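Local coordinates for protein BSU-2 beta-lactamase (Bacillus subtilis, PDB 6W5E) that probably hydrolyses the beta-lactam ring of penicillin-type antibiotics as a class D serine beta-lactamase, at residues Lys30-Asn38 with Phe50-Phe61. Numbering follows the deposited sequence.
Sequences KHLNVSKMN and FILHDLQKDQTF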
ATOM      1  N   LYS A  30       4.418  24.902  12.740  1.00 38.69           N
ATOM      2  CA  LYS A  30       4.503  24.546  11.325  1.00 37.43           C
ATOM      3  C   LYS A  30       4.644  23.042  11.070  1.00 36.34           C
ATOM      4  O   LYS A  30       3.920  22.436  10.328  1.00 38.39           O
ATOM      5  CB  LYS A  30       5.711  25.180  10.623  1.00 40.22           C
ATOM      6  CG  LYS A  30       6.554  26.237  11.297  1.00 42.62           C
ATOM      7  CD  LYS A  30       7.925  25.867  11.836  1.00 44.23           C
ATOM      8  CE  LYS A  30       8.122  24.441  12.243  1.00 45.71           C
ATOM      9  NZ  LYS A  30       7.550  24.067  13.550  1.00 46.67           N
ATOM     10  N   HIS A  31       5.623  22.473  11.731  1.00 30.81           N
ATOM     11  CA  HIS A  31       5.992  21.085  11.494  1.00 26.32           C
ATOM     12  C   HIS A  31       5.330  20.179  12.524  1.00 24.81           C
ATOM     13  O   HIS A  31       5.437  20.422  13.731  1.00 24.71           O
ATOM     14  CB  HIS A  31       7.509  20.923  11.561  1.00 22.99           C
ATOM     15  CG  HIS A  31       7.971  19.538  11.253  1.00 18.48           C
ATOM     16  ND1 HIS A  31       8.377  19.153   9.993  1.00 21.49           N
ATOM     17  CD2 HIS A  31       8.076  18.440  12.036  1.00 17.72           C
ATOM     18  CE1 HIS A  31       8.717  17.877  10.016  1.00 18.96           C
ATOM     19  NE2 HIS A  31       8.536  17.418  11.242  1.00 18.00           N
ATOM     20  N   LEU A  32       4.664  19.127  12.044  1.00 20.31           N
ATOM     21  CA  LEU A  32       3.966  18.206  12.934  1.00 17.81           C
ATOM     22  C   LEU A  32       4.959  17.326  13.679  1.00 17.48           C
ATOM     23  O   LEU A  32       5.741  16.590  13.066  1.00 17.18           O
ATOM     24  CB  LEU A  32       2.993  17.333  12.151  1.00 19.27           C
ATOM     25  CG  LEU A  32       2.386  16.184  12.962  1.00 16.97           C
ATOM     26  CD1 LEU A  32       1.440  16.724  14.018  1.00 16.31           C
ATOM     27  CD2 LEU A  32       1.657  15.216  12.051  1.00 17.89           C
ATOM     28  N   ASN A  33       4.968  17.488  14.954  1.00 16.06           N
ATOM     29  CA  ASN A  33       5.746  16.597  15.861  0.64 15.97           C
ATOM     30  C   ASN A  33       4.842  15.288  16.249  1.00 14.76           C
ATOM     31  O   ASN A  33       3.821  15.310  17.041  1.00 15.07           O
ATOM     32  CB  ASN A  33       6.064  17.369  17.133  0.64 17.47           C
ATOM     33  CG  ASN A  33       6.857  16.577  18.139  0.64 16.77           C
ATOM     34  OD1 ASN A  33       6.928  15.393  18.090  0.64 16.79           O
ATOM     35  ND2 ASN A  33       7.458  17.274  19.077  0.64 19.05           N
ATOM     36  N   VAL A  34       5.251  14.149  15.699  1.00 13.05           N
ATOM     37  CA  VAL A  34       4.399  12.970  15.829  1.00 13.42           C
ATOM     38  C   VAL A  34       4.378  12.416  17.242  1.00 14.53           C
ATOM     39  O   VAL A  34       3.480  11.640  17.583  1.00 15.79           O
ATOM     40  CB  VAL A  34       4.725  11.881  14.788  1.00 13.73           C
ATOM     41  CG1 VAL A  34       4.661  12.460  13.391  1.00 15.23           C
ATOM     42  CG2 VAL A  34       6.078  11.236  15.079  1.00 14.70           C
ATOM     43  N   SER A  35       5.335  12.800  18.081  1.00 14.24           N
ATOM     44  CA  SER A  35       5.342  12.325  19.457  1.00 19.79           C
ATOM     45  C   SER A  35       4.263  12.978  20.304  1.00 23.28           C
ATOM     46  O   SER A  35       4.071  12.570  21.453  1.00 29.71           O
ATOM     47  CB  SER A  35       6.723  12.538  20.076  1.00 22.51           C
ATOM     48  OG  SER A  35       6.922  13.906  20.367  1.00 25.49           O
ATOM     49  N   LYS A  36       3.541  13.958  19.766  1.00 18.74           N
ATOM     50  CA  LYS A  36       2.519  14.678  20.514  1.00 21.77           C
ATOM     51  C   LYS A  36       1.094  14.268  20.155  1.00 21.51           C
ATOM     52  O   LYS A  36       0.153  14.807  20.745  1.00 23.32           O
ATOM     53  CB  LYS A  36       2.685  16.185  20.304  1.00 25.35           C
ATOM     54  CG  LYS A  36       3.978  16.748  20.867  1.00 30.57           C
ATOM     55  CD  LYS A  36       3.711  17.931  21.782  1.00 35.00           C
ATOM     56  CE  LYS A  36       5.010  18.538  22.301  1.00 38.26           C
ATOM     57  NZ  LYS A  36       5.230  19.912  21.754  1.00 39.11           N
ATOM     58  N   MET A  37       0.906  13.325  19.235  1.00 18.28           N
ATOM     59  CA  MET A  37      -0.407  13.053  18.664  1.00 15.83           C
ATOM     60  C   MET A  37      -1.230  12.099  19.525  1.00 14.18           C
ATOM     61  O   MET A  37      -0.719  11.383  20.388  1.00 17.27           O
ATOM     62  CB  MET A  37      -0.286  12.407  17.287  1.00 18.03           C
ATOM     63  CG  MET A  37       0.589  13.122  16.308  1.00 19.03           C
ATOM     64  SD  MET A  37       0.797  12.059  14.866  1.00 17.26           S
ATOM     65  CE  MET A  37      -0.890  11.877  14.287  1.00 16.57           C
ATOM     66  N   ASN A  38      -2.529  12.061  19.232  1.00 13.11           N
ATOM     67  CA  ASN A  38      -3.429  11.046  19.763  1.00 12.22           C
ATOM     68  C   ASN A  38      -4.488  10.762  18.710  1.00 12.52           C
ATOM     69  O   ASN A  38      -5.041  11.697  18.128  1.00 14.49           O
ATOM     70  CB  ASN A  38      -4.104  11.540  21.044  1.00 13.08           C
ATOM     71  CG  ASN A  38      -4.874  10.446  21.740  1.00 13.49           C
ATOM     72  OD1 ASN A  38      -5.992  10.114  21.347  1.00 13.20           O
ATOM     73  ND2 ASN A  38      -4.277   9.879  22.790  1.00 15.66           N
ATOM     74  N   PHE A  50      -2.477   2.415  13.757  1.00 11.60           N
ATOM     75  CA  PHE A  50      -2.072   3.523  12.901  1.00 11.22           C
ATOM     76  C   PHE A  50      -0.621   3.847  13.212  1.00 10.21           C
ATOM     77  O   PHE A  50      -0.242   3.955  14.383  1.00 11.76           O
ATOM     78  CB  PHE A  50      -2.934   4.767  13.172  1.00 11.47           C
ATOM     79  CG  PHE A  50      -2.479   5.997  12.429  1.00 11.59           C
ATOM     80  CD1 PHE A  50      -2.734   6.138  11.070  1.00 13.27           C
ATOM     81  CD2 PHE A  50      -1.816   7.017  13.091  1.00 12.12           C
ATOM     82  CE1 PHE A  50      -2.326   7.263  10.396  1.00 13.24           C
ATOM     83  CE2 PHE A  50      -1.407   8.155  12.414  1.00 12.19           C
ATOM     84  CZ  PHE A  50      -1.664   8.279  11.071  1.00 13.24           C
ATOM     85  N   ILE A  51       0.180   4.007  12.160  1.00 10.17           N
ATOM     86  CA  ILE A  51       1.599   4.319  12.277  1.00 10.74           C
ATOM     87  C   ILE A  51       1.896   5.527  11.406  1.00  9.78           C
ATOM     88  O   ILE A  51       1.493   5.561  10.239  1.00 11.17           O
ATOM     89  CB  ILE A  51       2.473   3.134  11.831  1.00 11.35           C
ATOM     90  CG1 ILE A  51       2.101   1.865  12.601  1.00 13.05           C
ATOM     91  CG2 ILE A  51       3.938   3.497  12.018  1.00 13.31           C
ATOM     92  CD1 ILE A  51       2.415   0.605  11.859  1.00 16.58           C
ATOM     93  N   LEU A  52       2.603   6.513  11.963  1.00 10.65           N
ATOM     94  CA  LEU A  52       2.982   7.711  11.218  1.00 11.09           C
ATOM     95  C   LEU A  52       4.454   7.993  11.465  1.00 11.65           C
ATOM     96  O   LEU A  52       4.872   8.167  12.617  1.00 11.97           O
ATOM     97  CB  LEU A  52       2.127   8.917  11.617  1.00 11.42           C
ATOM     98  CG  LEU A  52       2.287  10.154  10.726  1.00 11.71           C
ATOM     99  CD1 LEU A  52       1.833   9.856   9.297  1.00 13.26           C
ATOM    100  CD2 LEU A  52       1.529  11.341  11.313  1.00 13.76           C
ATOM    101  N   HIS A  53       5.235   8.040  10.391  1.00 10.16           N
ATOM    102  CA  HIS A  53       6.667   8.289  10.473  1.00 10.33           C
ATOM    103  C   HIS A  53       7.008   9.632   9.840  1.00  9.88           C
ATOM    104  O   HIS A  53       6.700   9.866   8.668  1.00 10.97           O
ATOM    105  CB  HIS A  53       7.469   7.190   9.779  1.00 12.03           C
ATOM    106  CG  HIS A  53       8.946   7.420   9.819  1.00 11.35           C
ATOM    107  ND1 HIS A  53       9.714   7.107  10.919  1.00 13.27           N
ATOM    108  CD2 HIS A  53       9.787   7.982   8.917  1.00 13.01           C
ATOM    109  CE1 HIS A  53      10.969   7.441  10.684  1.00 12.98           C
ATOM    110  NE2 HIS A  53      11.041   7.977   9.479  1.00 13.43           N
ATOM    111  N   ASP A  54       7.671  10.490  10.618  1.00 11.14           N
ATOM    112  CA  ASP A  54       8.191  11.781  10.178  1.00 10.87           C
ATOM    113  C   ASP A  54       9.546  11.557   9.509  1.00 11.05           C
ATOM    114  O   ASP A  54      10.528  11.222  10.183  1.00 12.81           O
ATOM    115  CB  ASP A  54       8.333  12.653  11.424  1.00 11.72           C
ATOM    116  CG  ASP A  54       8.748  14.087  11.128  1.00 12.41           C
ATOM    117  OD1 ASP A  54       9.444  14.343  10.122  1.00 13.27           O
ATOM    118  OD2 ASP A  54       8.415  14.967  11.956  1.00 14.97           O
ATOM    119  N   LEU A  55       9.606  11.742   8.184  1.00 11.45           N
ATOM    120  CA  LEU A  55      10.850  11.489   7.459  1.00 12.01           C
ATOM    121  C   LEU A  55      11.935  12.499   7.823  1.00 13.38           C
ATOM    122  O   LEU A  55      13.094  12.122   8.026  1.00 15.00           O
ATOM    123  CB  LEU A  55      10.590  11.468   5.954  1.00 12.17           C
ATOM    124  CG  LEU A  55       9.894  10.193   5.463  1.00 12.31           C
ATOM    125  CD1 LEU A  55       9.244  10.412   4.100  1.00 14.05           C
ATOM    126  CD2 LEU A  55      10.890   9.030   5.427  1.00 13.92           C
ATOM    127  N   GLN A  56      11.581  13.781   7.928  1.00 13.49           N
ATOM    128  CA  GLN A  56      12.584  14.803   8.210  1.00 15.33           C
ATOM    129  C   GLN A  56      13.218  14.608   9.580  1.00 15.34           C
ATOM    130  O   GLN A  56      14.430  14.784   9.735  1.00 17.28           O
ATOM    131  CB  GLN A  56      11.961  16.194   8.113  1.00 17.92           C
ATOM    132  CG  GLN A  56      11.941  16.766   6.717  1.00 22.87           C
ATOM    133  CD  GLN A  56      11.373  18.166   6.686  1.00 28.87           C
ATOM    134  OE1 GLN A  56      11.012  18.726   7.726  1.00 28.65           O
ATOM    135  NE2 GLN A  56      11.294  18.746   5.494  1.00 31.82           N
ATOM    136  N   LYS A  57      12.420  14.241  10.583  1.00 15.03           N
ATOM    137  CA  LYS A  57      12.900  14.169  11.956  1.00 16.52           C
ATOM    138  C   LYS A  57      13.269  12.761  12.396  1.00 15.64           C
ATOM    139  O   LYS A  57      13.882  12.606  13.458  1.00 18.82           O
ATOM    140  CB  LYS A  57      11.836  14.719  12.913  1.00 17.73           C
ATOM    141  CG  LYS A  57      11.363  16.132  12.616  1.00 25.12           C
ATOM    142  CD  LYS A  57      11.127  16.902  13.901  1.00 30.43           C
ATOM    143  CE  LYS A  57      11.509  18.355  13.753  1.00 31.72           C
ATOM    144  NZ  LYS A  57      11.241  18.786  12.365  1.00 35.01           N
ATOM    145  N   ASP A  58      12.908  11.737  11.624  1.00 14.89           N
ATOM    146  CA  ASP A  58      13.142  10.342  11.993  1.00 13.46           C
ATOM    147  C   ASP A  58      12.478   9.985  13.329  1.00 14.27           C
ATOM    148  O   ASP A  58      13.128   9.623  14.311  1.00 18.34           O
ATOM    149  CB  ASP A  58      14.631   9.985  11.975  1.00 16.50           C
ATOM    150  CG  ASP A  58      14.863   8.501  12.051  1.00 19.25           C
ATOM    151  OD1 ASP A  58      13.929   7.741  11.729  1.00 22.28           O
ATOM    152  OD2 ASP A  58      15.971   8.094  12.433  1.00 22.28           O
ATOM    153  N   GLN A  59      11.154  10.086  13.340  1.00 12.71           N
ATOM    154  CA  GLN A  59      10.342   9.808  14.514  1.00 12.64           C
ATOM    155  C   GLN A  59       9.114   9.035  14.054  1.00 12.06           C
ATOM    156  O   GLN A  59       8.582   9.304  12.973  1.00 12.21           O
ATOM    157  CB  GLN A  59       9.902  11.118  15.190  1.00 13.04           C
ATOM    158  CG  GLN A  59      11.035  11.934  15.790  1.00 17.09           C
ATOM    159  CD  GLN A  59      11.495  11.373  17.118  1.00 18.01           C
ATOM    160  OE1 GLN A  59      12.476  10.629  17.188  1.00 21.74           O
ATOM    161  NE2 GLN A  59      10.788  11.728  18.185  1.00 18.94           N
ATOM    162  N   THR A  60       8.666   8.076  14.865  1.00 12.35           N
ATOM    163  CA  THR A  60       7.530   7.230  14.515  1.00 12.11           C
ATOM    164  C   THR A  60       6.523   7.209  15.654  1.00 12.68           C
ATOM    165  O   THR A  60       6.884   6.909  16.795  1.00 14.86           O
ATOM    166  CB  THR A  60       7.986   5.796  14.216  1.00 13.04           C
ATOM    167  OG1 THR A  60       9.011   5.827  13.219  1.00 15.06           O
ATOM    168  CG2 THR A  60       6.815   4.957  13.723  1.00 15.62           C
ATOM    169  N   PHE A  61       5.266   7.514  15.334  1.00 12.11           N
ATOM    170  CA  PHE A  61       4.137   7.374  16.243  1.00 11.51           C
ATOM    171  C   PHE A  61       3.386   6.094  15.907  1.00 11.56           C
ATOM    172  O   PHE A  61       3.134   5.806  14.733  1.00 12.11           O
ATOM    173  CB  PHE A  61       3.189   8.568  16.090  1.00 12.80           C
ATOM    174  CG  PHE A  61       1.878   8.401  16.798  1.00 13.34           C
ATOM    175  CD1 PHE A  61       1.790   8.583  18.164  1.00 14.34           C
ATOM    176  CD2 PHE A  61       0.726   8.063  16.099  1.00 14.17           C
ATOM    177  CE1 PHE A  61       0.584   8.431  18.825  1.00 15.53           C
ATOM    178  CE2 PHE A  61      -0.486   7.911  16.758  1.00 16.47           C
ATOM    179  CZ  PHE A  61      -0.550   8.093  18.119  1.00 15.00           C
TER
HETATM  180  O   HOH W   1       9.567  21.269   8.128  1.00 40.84           O
HETATM  181  O   HOH W   2       7.898  14.127  14.549  1.00 16.50           O
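His31 points its imidazole edge-on at the carboxylate of Asp54, and NE2 donates to OD2 over 2.6 Å on the syn side, the two planes 29° apart. With CG anti to the backbone N (chi1 -177°) the ring extends toward the turn, where NE2 meets Asp54. Lys57 folds over one ring face, its NZ 3.1 Å above the plane, while Gln56 OE1 accepts from a water that also bonds His31 ND1. Asp54 is gripped from several sides: OD1 accepts Lys57 N from above the carboxylate plane in an Asx motif, and OD2 also takes a water that in turn accepts from Val34 N. The carboxylate would tend to favour a protonated imidazole, but an ammonium over the face would work against it, leaving the balance open.

Beyond this polar end the contact turns apolar. Val34 straddles the hairpin, CG1 resting 3.9 Å from Leu52 CD2 and CG2 lying 3.8 Å from Gln59 CB. Met37 lays CB over the centre of the Phe61 ring, 4.3 Å from its centroid. Its extended chi2 carries SD obliquely above the same ring, a Met-aromatic contact, and to 3.7 Å from Leu52 CD2; the bend at chi3 turns CE toward Phe50 CE2.

Residues 30-38 thus run across one face of the hairpin of strands 48-54 and 59-63, whose turn holds a G1 beta bulge. Met37 and Phe50 meet Ile258 of helix 248-261 on that face, whereas Ile51 and His53 touch helix 172-184.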